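PDB 5HAX: nucleoporin NUP170, which probably serves as a scaffold component of the nuclear pore complex, joining an N-terminal beta-propeller to a helical C-terminal region. Local coordinates for residues A79-Y83 against S157-T161; V582-H588 against K667-L672; D615-T619 against F693-S698. One frame throughout, in Å; residues are numbered along the deposited sequence.

Contact 1. Residues A79-Y83 against S157-T161; sequences AEIGY and SKSLT
The hydroxyl of Tyr83 donates a short hydrogen bond to the main-chain oxygen of Lys158, with OH and O 2.6 Å apart. It approaches at a C=O...OH angle of 150°, slightly tilted from the carbonyl plane, and the accepting oxygen lies at the edge of the phenol ring, near its plane. Leu160 comes over one face of that ring: its CD1 sits 3.9 Å from the Tyr83 centroid and 4° off the ring normal, a CH-pi contact centred on the ring. Lower down the same leucine, CB reaches to 3.6 Å from Tyr83 CZ. With CG anti to the backbone N (chi1 -162°), Leu160 turns its CD1 branch to the aromatic face, and this methyl also meets Ile81 CD1 at 3.9 Å, the two side chains crossing at about a right angle. Lys158 lays its CG 3.9 Å from Ile81 CB and bends at chi2 and chi4, so that its NZ gives a 2.9 Å bond to water 1, which passes a weak bond on to Glu80 O. Gly82 and Tyr83 both face Phe78 in a G1 beta bulge, with Gly82 at the positive phi that favours glycine. A phenylalanine in place of Tyr83 would probably leave the Lys158 carbonyl without its hydroxyl donor and the ring less firmly fixed beneath Leu160. Ile105 also packs on both Tyr83 and Leu160. A directional bond at the ring's edge and apolar contact over its face thus join two successive four-stranded sheets, as expected between neighbouring propeller blades.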
ATOM      1  N   ALA A  79     -10.286  -9.158   0.244  1.00 45.67           N
ATOM      2  CA  ALA A  79     -10.264  -7.715   0.028  1.00 45.80           C
ATOM      3  C   ALA A  79      -9.656  -7.327  -1.315  1.00 45.98           C
ATOM      4  O   ALA A  79      -9.950  -6.238  -1.820  1.00 46.50           O
ATOM      5  CB  ALA A  79      -9.490  -7.032   1.157  1.00 46.88           C
ATOM      6  N   GLU A  80      -8.818  -8.186  -1.903  1.00 45.97           N
ATOM      7  CA  GLU A  80      -8.166  -7.846  -3.165  1.00 51.04           C
ATOM      8  C   GLU A  80      -9.172  -7.679  -4.296  1.00 52.37           C
ATOM      9  O   GLU A  80      -8.913  -6.938  -5.252  1.00 50.24           O
ATOM     10  CB  GLU A  80      -7.146  -8.926  -3.528  1.00 56.73           C
ATOM     11  CG  GLU A  80      -6.285  -8.600  -4.743  1.00 71.41           C
ATOM     12  CD  GLU A  80      -5.560  -9.816  -5.287  1.00 80.73           C
ATOM     13  OE1 GLU A  80      -5.168 -10.688  -4.481  1.00 83.97           O
ATOM     14  OE2 GLU A  80      -5.393  -9.904  -6.522  1.00 79.14           O
ATOM     15  N   ILE A  81     -10.321  -8.350  -4.206  1.00 43.88           N
ATOM     16  CA  ILE A  81     -11.334  -8.351  -5.252  1.00 48.09           C
ATOM     17  C   ILE A  81     -12.688  -7.881  -4.734  1.00 51.20           C
ATOM     18  O   ILE A  81     -13.686  -7.976  -5.447  1.00 47.67           O
ATOM     19  CB  ILE A  81     -11.457  -9.744  -5.901  1.00 48.38           C
ATOM     20  CG1 ILE A  81     -11.779 -10.797  -4.835  1.00 49.38           C
ATOM     21  CG2 ILE A  81     -10.169 -10.098  -6.629  1.00 51.51           C
ATOM     22  CD1 ILE A  81     -12.165 -12.146  -5.399  1.00 50.60           C
ATOM     23  N   GLY A  82     -12.742  -7.382  -3.502  1.00 46.07           N
ATOM     24  CA  GLY A  82     -13.981  -6.851  -2.968  1.00 40.76           C
ATOM     25  C   GLY A  82     -15.017  -7.897  -2.620  1.00 54.84           C
ATOM     26  O   GLY A  82     -16.216  -7.608  -2.668  1.00 49.66           O
ATOM     27  N   TYR A  83     -14.586  -9.103  -2.251  1.00 47.48           N
ATOM     28  CA  TYR A  83     -15.488 -10.187  -1.893  1.00 45.97           C
ATOM     29  C   TYR A  83     -15.263 -10.608  -0.447  1.00 48.15           C
ATOM     30  O   TYR A  83     -14.153 -10.506   0.085  1.00 41.53           O
ATOM     31  CB  TYR A  83     -15.294 -11.402  -2.808  1.00 48.20           C
ATOM     32  CG  TYR A  83     -16.082 -11.333  -4.094  1.00 57.76           C
ATOM     33  CD1 TYR A  83     -15.636 -10.569  -5.162  1.00 50.64           C
ATOM     34  CD2 TYR A  83     -17.268 -12.037  -4.241  1.00 56.47           C
ATOM     35  CE1 TYR A  83     -16.352 -10.503  -6.339  1.00 57.77           C
ATOM     36  CE2 TYR A  83     -17.993 -11.978  -5.417  1.00 60.59           C
ATOM     37  CZ  TYR A  83     -17.529 -11.209  -6.463  1.00 65.40           C
ATOM     38  OH  TYR A  83     -18.245 -11.146  -7.636  1.00 61.61           O
ATOM     39  N   SER A 157     -16.860  -3.717  -9.637  1.00 99.16           N
ATOM     40  CA  SER A 157     -16.743  -4.845  -8.725  1.00 94.14           C
ATOM     41  C   SER A 157     -16.577  -6.116  -9.544  1.00 99.26           C
ATOM     42  O   SER A 157     -17.332  -6.348 -10.494  1.00104.25           O
ATOM     43  CB  SER A 157     -17.968  -4.947  -7.813  1.00 88.50           C
ATOM     44  OG  SER A 157     -19.152  -5.137  -8.566  1.00 94.08           O
ATOM     45  N   LYS A 158     -15.599  -6.935  -9.164  1.00 94.01           N
ATOM     46  CA  LYS A 158     -15.207  -8.078  -9.978  1.00 92.32           C
ATOM     47  C   LYS A 158     -16.352  -9.078 -10.105  1.00 87.92           C
ATOM     48  O   LYS A 158     -17.066  -9.357  -9.138  1.00 85.38           O
ATOM     49  CB  LYS A 158     -13.980  -8.761  -9.365  1.00 81.02           C
ATOM     50  CG  LYS A 158     -12.824  -7.816  -9.022  1.00 77.02           C
ATOM     51  CD  LYS A 158     -12.098  -7.318 -10.263  1.00 95.48           C
ATOM     52  CE  LYS A 158     -11.188  -6.137  -9.941  1.00 86.94           C
ATOM     53  NZ  LYS A 158     -10.210  -6.435  -8.856  1.00 73.02           N
ATOM     54  N   SER A 159     -16.529  -9.609 -11.314  1.00 84.76           N
ATOM     55  CA  SER A 159     -17.465 -10.700 -11.565  1.00 78.56           C
ATOM     56  C   SER A 159     -16.742 -12.019 -11.332  1.00 72.24           C
ATOM     57  O   SER A 159     -15.700 -12.275 -11.946  1.00 78.69           O
ATOM     58  CB  SER A 159     -18.013 -10.633 -12.990  1.00 80.58           C
ATOM     59  OG  SER A 159     -18.684 -11.833 -13.329  1.00 86.17           O
ATOM     60  N   LEU A 160     -17.296 -12.858 -10.463  1.00 70.18           N
ATOM     61  CA  LEU A 160     -16.624 -14.062  -9.990  1.00 79.39           C
ATOM     62  C   LEU A 160     -17.345 -15.298 -10.515  1.00 72.01           C
ATOM     63  O   LEU A 160     -18.540 -15.481 -10.259  1.00 68.99           O
ATOM     64  CB  LEU A 160     -16.568 -14.076  -8.462  1.00 63.16           C
ATOM     65  CG  LEU A 160     -15.536 -15.020  -7.844  1.00 67.32           C
ATOM     66  CD1 LEU A 160     -15.055 -14.465  -6.516  1.00 62.42           C
ATOM     67  CD2 LEU A 160     -16.114 -16.415  -7.662  1.00 64.16           C
ATOM     68  N   THR A 161     -16.612 -16.141 -11.242  1.00 69.74           N
ATOM     69  CA  THR A 161     -17.107 -17.420 -11.732  1.00 71.64           C
ATOM     70  C   THR A 161     -16.111 -18.510 -11.359  1.00 69.60           C
ATOM     71  O   THR A 161     -14.897 -18.293 -11.405  1.00 64.03           O
ATOM     72  CB  THR A 161     -17.317 -17.399 -13.251  1.00 70.25           C
ATOM     73  OG1 THR A 161     -16.088 -17.055 -13.904  1.00 80.84           O
ATOM     74  CG2 THR A 161     -18.390 -16.387 -13.629  1.00 73.15           C
TER
HETATM   75  O   HOH W   1     -11.383  -5.043  -6.576  1.00 56.89           O
HETATM   76  O   HOH W   2     -15.910  -6.618  -5.908  1.00 62.30           O

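Contact 2. Residues V582-H588 against K667-L672; sequences VRLSSRH and KEHQAL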
ATOM      1  N   VAL A 582      20.743  33.081  -5.551  1.00 97.85           N
ATOM      2  CA  VAL A 582      19.506  33.553  -4.943  1.00 93.05           C
ATOM      3  C   VAL A 582      18.804  32.377  -4.274  1.00 86.04           C
ATOM      4  O   VAL A 582      19.019  31.212  -4.620  1.00 91.83           O
ATOM      5  CB  VAL A 582      18.580  34.213  -5.991  1.00 95.88           C
ATOM      6  CG1 VAL A 582      17.284  34.718  -5.359  1.00 85.47           C
ATOM      7  CG2 VAL A 582      19.304  35.348  -6.698  1.00 97.33           C
ATOM      8  N   ARG A 583      17.961  32.700  -3.293  1.00 81.36           N
ATOM      9  CA  ARG A 583      17.022  31.755  -2.697  1.00 84.08           C
ATOM     10  C   ARG A 583      15.624  32.117  -3.186  1.00 78.22           C
ATOM     11  O   ARG A 583      15.070  33.148  -2.791  1.00 70.35           O
ATOM     12  CB  ARG A 583      17.091  31.784  -1.173  1.00 83.10           C
ATOM     13  CG  ARG A 583      18.361  31.187  -0.596  1.00 96.73           C
ATOM     14  CD  ARG A 583      18.237  30.987   0.906  1.00119.06           C
ATOM     15  NE  ARG A 583      19.471  30.479   1.500  1.00131.37           N
ATOM     16  CZ  ARG A 583      19.632  30.236   2.797  1.00129.66           C
ATOM     17  NH1 ARG A 583      18.638  30.453   3.649  1.00120.96           N
ATOM     18  NH2 ARG A 583      20.792  29.776   3.245  1.00124.20           N
ATOM     19  N   LEU A 584      15.060  31.270  -4.043  1.00 69.20           N
ATOM     20  CA  LEU A 584      13.722  31.501  -4.562  1.00 62.59           C
ATOM     21  C   LEU A 584      12.680  31.320  -3.461  1.00 61.71           C
ATOM     22  O   LEU A 584      12.929  30.698  -2.424  1.00 60.33           O
ATOM     23  CB  LEU A 584      13.435  30.555  -5.728  1.00 63.42           C
ATOM     24  CG  LEU A 584      14.389  30.698  -6.917  1.00 55.17           C
ATOM     25  CD1 LEU A 584      14.165  29.584  -7.924  1.00 63.54           C
ATOM     26  CD2 LEU A 584      14.221  32.055  -7.582  1.00 65.16           C
ATOM     27  N   SER A 585      11.497  31.879  -3.698  1.00 55.12           N
ATOM     28  CA  SER A 585      10.438  31.844  -2.703  1.00 61.32           C
ATOM     29  C   SER A 585       9.943  30.417  -2.486  1.00 61.35           C
ATOM     30  O   SER A 585      10.147  29.522  -3.311  1.00 55.49           O
ATOM     31  CB  SER A 585       9.267  32.731  -3.129  1.00 58.16           C
ATOM     32  OG  SER A 585       8.557  32.153  -4.211  1.00 58.20           O
ATOM     33  N   SER A 586       9.282  30.211  -1.345  1.00 60.59           N
ATOM     34  CA  SER A 586       8.612  28.943  -1.095  1.00 62.61           C
ATOM     35  C   SER A 586       7.458  28.723  -2.060  1.00 58.42           C
ATOM     36  O   SER A 586       7.077  27.574  -2.307  1.00 51.53           O
ATOM     37  CB  SER A 586       8.107  28.893   0.347  1.00 50.85           C
ATOM     38  OG  SER A 586       9.186  28.999   1.260  1.00 70.56           O
ATOM     39  N   ARG A 587       6.903  29.803  -2.611  1.00 58.45           N
ATOM     40  CA  ARG A 587       5.872  29.683  -3.633  1.00 58.88           C
ATOM     41  C   ARG A 587       6.421  29.014  -4.887  1.00 57.69           C
ATOM     42  O   ARG A 587       5.748  28.178  -5.501  1.00 54.41           O
ATOM     43  CB  ARG A 587       5.319  31.073  -3.953  1.00 61.04           C
ATOM     44  CG  ARG A 587       3.994  31.087  -4.684  1.00 60.04           C
ATOM     45  CD  ARG A 587       3.506  32.516  -4.911  1.00 61.71           C
ATOM     46  NE  ARG A 587       3.233  33.224  -3.658  1.00 66.98           N
ATOM     47  CZ  ARG A 587       4.101  34.005  -3.019  1.00 62.48           C
ATOM     48  NH1 ARG A 587       3.743  34.600  -1.888  1.00 64.96           N
ATOM     49  NH2 ARG A 587       5.325  34.196  -3.495  1.00 61.32           N
ATOM     50  N   HIS A 588       7.650  29.362  -5.277  1.00 55.21           N
ATOM     51  CA  HIS A 588       8.267  28.744  -6.446  1.00 52.18           C
ATOM     52  C   HIS A 588       8.562  27.269  -6.201  1.00 50.27           C
ATOM     53  O   HIS A 588       8.226  26.413  -7.027  1.00 48.29           O
ATOM     54  CB  HIS A 588       9.557  29.474  -6.817  1.00 49.63           C
ATOM     55  CG  HIS A 588      10.431  28.699  -7.754  1.00 50.14           C
ATOM     56  ND1 HIS A 588      11.337  27.756  -7.317  1.00 47.80           N
ATOM     57  CD2 HIS A 588      10.523  28.712  -9.104  1.00 48.46           C
ATOM     58  CE1 HIS A 588      11.954  27.226  -8.358  1.00 47.11           C
ATOM     59  NE2 HIS A 588      11.480  27.790  -9.454  1.00 51.85           N
ATOM     60  N   LYS A 667      15.163  36.934 -10.833  1.00 72.65           N
ATOM     61  CA  LYS A 667      15.344  35.497 -10.996  1.00 77.47           C
ATOM     62  C   LYS A 667      14.098  34.728 -10.577  1.00 66.41           C
ATOM     63  O   LYS A 667      13.856  33.623 -11.078  1.00 68.97           O
ATOM     64  CB  LYS A 667      16.561  35.030 -10.196  1.00 70.81           C
ATOM     65  CG  LYS A 667      17.869  35.692 -10.619  1.00 83.58           C
ATOM     66  CD  LYS A 667      18.232  35.354 -12.060  1.00105.51           C
ATOM     67  CE  LYS A 667      19.546  36.001 -12.477  1.00120.22           C
ATOM     68  NZ  LYS A 667      19.895  35.705 -13.896  1.00117.78           N
ATOM     69  N   GLU A 668      13.302  35.289  -9.667  1.00 61.74           N
ATOM     70  CA  GLU A 668      12.005  34.700  -9.347  1.00 70.75           C
ATOM     71  C   GLU A 668      11.113  34.673 -10.582  1.00 69.07           C
ATOM     72  O   GLU A 668      10.473  33.658 -10.881  1.00 63.59           O
ATOM     73  CB  GLU A 668      11.349  35.492  -8.215  1.00 68.42           C
ATOM     74  CG  GLU A 668       9.968  35.000  -7.777  1.00 68.89           C
ATOM     75  CD  GLU A 668      10.016  33.763  -6.895  1.00 68.76           C
ATOM     76  OE1 GLU A 668      11.124  33.329  -6.514  1.00 61.60           O
ATOM     77  OE2 GLU A 668       8.934  33.225  -6.576  1.00 59.28           O
ATOM     78  N   HIS A 669      11.067  35.787 -11.316  1.00 74.28           N
ATOM     79  CA  HIS A 669      10.282  35.847 -12.545  1.00 74.09           C
ATOM     80  C   HIS A 669      10.825  34.883 -13.595  1.00 67.15           C
ATOM     81  O   HIS A 669      10.055  34.189 -14.268  1.00 65.99           O
ATOM     82  CB  HIS A 669      10.276  37.279 -13.078  1.00 77.89           C
ATOM     83  CG  HIS A 669       9.540  37.446 -14.370  1.00 86.16           C
ATOM     84  ND1 HIS A 669       8.175  37.628 -14.432  1.00 90.87           N
ATOM     85  CD2 HIS A 669       9.980  37.468 -15.651  1.00 81.76           C
ATOM     86  CE1 HIS A 669       7.805  37.751 -15.694  1.00 91.32           C
ATOM     87  NE2 HIS A 669       8.882  37.657 -16.454  1.00 85.69           N
ATOM     88  N   GLN A 670      12.151  34.826 -13.746  1.00 60.17           N
ATOM     89  CA  GLN A 670      12.751  33.923 -14.725  1.00 65.23           C
ATOM     90  C   GLN A 670      12.484  32.466 -14.370  1.00 63.26           C
ATOM     91  O   GLN A 670      12.166  31.654 -15.247  1.00 56.46           O
ATOM     92  CB  GLN A 670      14.256  34.174 -14.815  1.00 72.76           C
ATOM     93  CG  GLN A 670      14.633  35.566 -15.290  1.00 84.71           C
ATOM     94  CD  GLN A 670      16.108  35.862 -15.098  1.00 91.46           C
ATOM     95  OE1 GLN A 670      16.957  34.981 -15.249  1.00 88.17           O
ATOM     96  NE2 GLN A 670      16.422  37.106 -14.754  1.00 90.82           N
ATOM     97  N   ALA A 671      12.618  32.114 -13.089  1.00 64.48           N
ATOM     98  CA  ALA A 671      12.395  30.736 -12.666  1.00 62.86           C
ATOM     99  C   ALA A 671      10.947  30.321 -12.896  1.00 51.48           C
ATOM    100  O   ALA A 671      10.675  29.252 -13.451  1.00 49.78           O
ATOM    101  CB  ALA A 671      12.775  30.576 -11.194  1.00 55.77           C
ATOM    102  N   LEU A 672      10.000  31.161 -12.471  1.00 54.11           N
ATOM    103  CA  LEU A 672       8.590  30.856 -12.682  1.00 55.54           C
ATOM    104  C   LEU A 672       8.265  30.764 -14.166  1.00 53.08           C
ATOM    105  O   LEU A 672       7.478  29.908 -14.586  1.00 56.90           O
ATOM    106  CB  LEU A 672       7.721  31.914 -12.004  1.00 56.26           C
ATOM    107  CG  LEU A 672       7.787  31.944 -10.475  1.00 63.54           C
ATOM    108  CD1 LEU A 672       7.089  33.180  -9.933  1.00 62.65           C
ATOM    109  CD2 LEU A 672       7.176  30.685  -9.879  1.00 60.88           C
TER
HETATM  110  O   HOH W   3       6.605  33.912  -6.312  1.00 53.88           O
HETATM  111  O   HOH W   4      12.503  27.156 -12.102  1.00 59.64           O
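The His588 imidazole packs against helix 663-694: Leu672 CD2 lies at the ring's edge, 4.0 Å from His588 CD2, while Ala671 CB comes in obliquely to 3.5 Å from His588 NE2. One face is covered from within its own segment by Leu584 CD1, displaced toward the rim, and water 4 sits in the plane at the edge, joining NE2 to Ala671 O. That same Leu584 methyl touches Ala671 CB at 3.7 Å. The second flat group, the Glu668 carboxylate, is held through both oxygens by Ser585. Ser585 N donates to Glu668 OE1 at 3.2 Å, with a nearly straight N-H...O angle of 176°, and Ser585 OG to Glu668 OE2 at 2.6 Å. Both donors use the syn side, 26° and 30° out of the carboxylate plane. A bend at chi2 of Glu668 brings its end across to the serine. Ser585 is also the N-cap of helix 586-599, its OG accepting from His588 N at 3.1 Å, so the negative group lies at a helix N terminus that would probably favour its charge. Val582, on the short strand paired with 568-569, reaches the Lys667 aliphatic chain, and Pro567 packs on Glu668. Arg587 bonds carbonyls of Phe560, Ile561 and Gly565, at and just after the end of helix 549-562, while the Ser585-Glu668 pair ties the start of helix 586-599 to helix 663-694.

Contact 3. Residues D615-T619 against F693-S698; sequences DISST and FDERVS
Ile616 and Ser698 bring their CA atoms to 5.5 Å and Ser618 and Phe693 to 7.6 Å, so the extended segment 615-619 spans the turn between the end of helix 663-694 and the start of helix 697-702. One hydrogen bond crosses: Ile616 N donates to Ser698 OG at 3.2 Å, and its N-H...O angle of 142° makes it a bent bond. The same hydroxyl oxygen also lies beside the isoleucine's CG2 methyl. With CG1 anti to the backbone N (chi1 179°), CG2 falls between N and the carbonyl carbon and faces the start of helix 697-702. There Ile616 CG2 packs against Val697 CG1 at 3.7 Å, the two side chains crossing at about a right angle. Each face of the Phe693 ring carries one carbon, set toward the rim. Ser618 CB lies over one, 3.7 Å from the ring centroid and 22° off the normal, a CH-pi contact; Val697 CG2 covers the opposite face, 3.8 Å above the plane. The far end of the ring reaches the peptide between Ser617 and Ser618, with Phe693 CE2 3.3 Å from Ser618 N, and Ile616 O stands at its edge. Ser618 thus offers its methylene to the ring, while its OG bonds the carbonyl of Ile620. Val697 serves both halves, one methyl touching Ile616 and the other Phe693. Strand 617-618 pairs antiparallel with strand 608-609, whose Val608 touches both Ile616 and Phe693; the contact therefore sets a small two-stranded hairpin against the junction of helices 663-694 and 697-702.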
ATOM      1  N   ASP A 615       6.780  -4.983 -32.886  1.00119.63           N
ATOM      2  CA  ASP A 615       5.531  -4.657 -32.209  1.00111.65           C
ATOM      3  C   ASP A 615       5.780  -3.622 -31.114  1.00113.49           C
ATOM      4  O   ASP A 615       5.887  -3.959 -29.934  1.00119.18           O
ATOM      5  CB  ASP A 615       4.895  -5.919 -31.622  1.00116.98           C
ATOM      6  CG  ASP A 615       3.529  -5.656 -31.015  1.00115.77           C
ATOM      7  OD1 ASP A 615       2.518  -5.818 -31.731  1.00116.84           O
ATOM      8  OD2 ASP A 615       3.462  -5.293 -29.822  1.00109.40           O
ATOM      9  N   ILE A 616       5.874  -2.359 -31.518  1.00114.18           N
ATOM     10  CA  ILE A 616       6.166  -1.272 -30.590  1.00106.72           C
ATOM     11  C   ILE A 616       4.886  -0.843 -29.882  1.00 95.50           C
ATOM     12  O   ILE A 616       3.800  -0.832 -30.473  1.00 91.34           O
ATOM     13  CB  ILE A 616       6.822  -0.092 -31.335  1.00102.32           C
ATOM     14  CG1 ILE A 616       7.105   1.055 -30.365  1.00101.98           C
ATOM     15  CG2 ILE A 616       5.938   0.395 -32.479  1.00104.08           C
ATOM     16  CD1 ILE A 616       8.026   2.117 -30.930  1.00103.19           C
ATOM     17  N   SER A 617       5.018  -0.489 -28.602  1.00 88.64           N
ATOM     18  CA  SER A 617       3.905  -0.015 -27.789  1.00 84.98           C
ATOM     19  C   SER A 617       4.416   1.078 -26.856  1.00 82.01           C
ATOM     20  O   SER A 617       5.608   1.402 -26.842  1.00 81.82           O
ATOM     21  CB  SER A 617       3.264  -1.161 -27.000  1.00 78.44           C
ATOM     22  OG  SER A 617       4.181  -1.703 -26.066  1.00 75.61           O
ATOM     23  N   SER A 618       3.507   1.645 -26.066  1.00 70.71           N
ATOM     24  CA  SER A 618       3.823   2.751 -25.171  1.00 74.06           C
ATOM     25  C   SER A 618       4.115   2.238 -23.766  1.00 75.39           C
ATOM     26  O   SER A 618       3.401   1.373 -23.248  1.00 75.60           O
ATOM     27  CB  SER A 618       2.670   3.757 -25.117  1.00 71.08           C
ATOM     28  OG  SER A 618       1.522   3.191 -24.509  1.00 81.40           O
ATOM     29  N   THR A 619       5.166   2.785 -23.153  1.00 65.62           N
ATOM     30  CA  THR A 619       5.512   2.401 -21.788  1.00 66.27           C
ATOM     31  C   THR A 619       4.398   2.766 -20.816  1.00 69.99           C
ATOM     32  O   THR A 619       4.033   1.963 -19.948  1.00 61.08           O
ATOM     33  CB  THR A 619       6.813   3.078 -21.362  1.00 66.79           C
ATOM     34  OG1 THR A 619       7.801   2.923 -22.388  1.00 68.98           O
ATOM     35  CG2 THR A 619       7.329   2.481 -20.059  1.00 70.74           C
ATOM     36  N   PHE A 693       0.468   7.058 -31.160  1.00 82.46           N
ATOM     37  CA  PHE A 693      -0.117   5.732 -31.000  1.00 84.70           C
ATOM     38  C   PHE A 693      -1.560   5.650 -31.474  1.00 90.28           C
ATOM     39  O   PHE A 693      -2.121   4.549 -31.497  1.00 94.56           O
ATOM     40  CB  PHE A 693      -0.025   5.299 -29.538  1.00 79.21           C
ATOM     41  CG  PHE A 693       1.345   4.847 -29.137  1.00 82.25           C
ATOM     42  CD1 PHE A 693       2.237   5.726 -28.548  1.00 76.96           C
ATOM     43  CD2 PHE A 693       1.746   3.543 -29.368  1.00 80.19           C
ATOM     44  CE1 PHE A 693       3.502   5.308 -28.187  1.00 74.51           C
ATOM     45  CE2 PHE A 693       3.006   3.120 -29.009  1.00 79.12           C
ATOM     46  CZ  PHE A 693       3.885   4.000 -28.419  1.00 80.24           C
ATOM     47  N   ASP A 694      -2.176   6.773 -31.844  1.00 91.59           N
ATOM     48  CA  ASP A 694      -3.465   6.706 -32.524  1.00 98.08           C
ATOM     49  C   ASP A 694      -3.303   6.159 -33.934  1.00106.06           C
ATOM     50  O   ASP A 694      -4.214   5.504 -34.456  1.00119.16           O
ATOM     51  CB  ASP A 694      -4.118   8.085 -32.557  1.00 92.50           C
ATOM     52  CG  ASP A 694      -5.390   8.147 -31.733  1.00 97.28           C
ATOM     53  OD1 ASP A 694      -5.295   8.126 -30.488  1.00 97.46           O
ATOM     54  OD2 ASP A 694      -6.484   8.221 -32.330  1.00 99.44           O
ATOM     55  N   GLU A 695      -2.150   6.407 -34.555  1.00102.61           N
ATOM     56  CA  GLU A 695      -1.817   5.852 -35.860  1.00113.06           C
ATOM     57  C   GLU A 695      -1.390   4.398 -35.704  1.00112.41           C
ATOM     58  O   GLU A 695      -1.815   3.718 -34.764  1.00109.30           O
ATOM     59  CB  GLU A 695      -0.703   6.676 -36.516  1.00112.97           C
ATOM     60  CG  GLU A 695      -0.885   8.190 -36.415  1.00114.25           C
ATOM     61  CD  GLU A 695      -2.028   8.705 -37.266  1.00122.01           C
ATOM     62  OE1 GLU A 695      -2.040   8.422 -38.482  1.00121.92           O
ATOM     63  OE2 GLU A 695      -2.916   9.392 -36.718  1.00123.82           O
ATOM     64  N   ARG A 696      -0.551   3.911 -36.616  1.00115.17           N
ATOM     65  CA  ARG A 696       0.033   2.570 -36.547  1.00116.81           C
ATOM     66  C   ARG A 696       1.547   2.746 -36.437  1.00114.91           C
ATOM     67  O   ARG A 696       2.250   2.781 -37.449  1.00115.12           O
ATOM     68  CB  ARG A 696      -0.345   1.730 -37.771  1.00120.98           C
ATOM     69  CG  ARG A 696      -1.826   1.402 -37.903  1.00128.66           C
ATOM     70  CD  ARG A 696      -2.061   0.537 -39.137  1.00137.56           C
ATOM     71  NE  ARG A 696      -3.470   0.233 -39.374  1.00149.29           N
ATOM     72  CZ  ARG A 696      -3.919  -0.426 -40.439  1.00153.00           C
ATOM     73  NH1 ARG A 696      -3.071  -0.848 -41.369  1.00150.37           N
ATOM     74  NH2 ARG A 696      -5.217  -0.663 -40.580  1.00153.73           N
ATOM     75  N   VAL A 697       2.048   2.842 -35.203  1.00114.80           N
ATOM     76  CA  VAL A 697       3.456   3.177 -34.996  1.00111.95           C
ATOM     77  C   VAL A 697       4.359   2.086 -35.557  1.00114.58           C
ATOM     78  O   VAL A 697       5.372   2.374 -36.206  1.00112.67           O
ATOM     79  CB  VAL A 697       3.742   3.420 -33.502  1.00105.40           C
ATOM     80  CG1 VAL A 697       5.187   3.871 -33.306  1.00102.31           C
ATOM     81  CG2 VAL A 697       2.782   4.448 -32.933  1.00 97.74           C
ATOM     82  N   SER A 698       4.024   0.819 -35.296  1.00115.75           N
ATOM     83  CA  SER A 698       4.827  -0.287 -35.815  1.00114.45           C
ATOM     84  C   SER A 698       5.025  -0.159 -37.319  1.00116.47           C
ATOM     85  O   SER A 698       6.112  -0.441 -37.840  1.00115.31           O
ATOM     86  CB  SER A 698       4.159  -1.622 -35.481  1.00113.48           C
ATOM     87  OG  SER A 698       4.066  -1.816 -34.081  1.00114.23           O
TER

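How the contacts relate
From the N terminus, contact 1 closes first, joining 79-83 to 157-161 across an interval with much strand and no helix, and ties two successive sheets of the propeller region. It is complete before the other two begin in the helical C-terminal region. Contacts 2 and 3 cross: 582-588 and 615-619 come in turn, then 667-672 and 693-698 answer them in the same order. Contact 2 joins the start of helix 586-599 to the early part of helix 663-694; contact 3, its centre about 39 Å away, sets strand 617-618 against the junction of helices 663-694 and 697-702. Contacts 1 and 2 lie on opposite sides of the chain's centre; none of the three touches another.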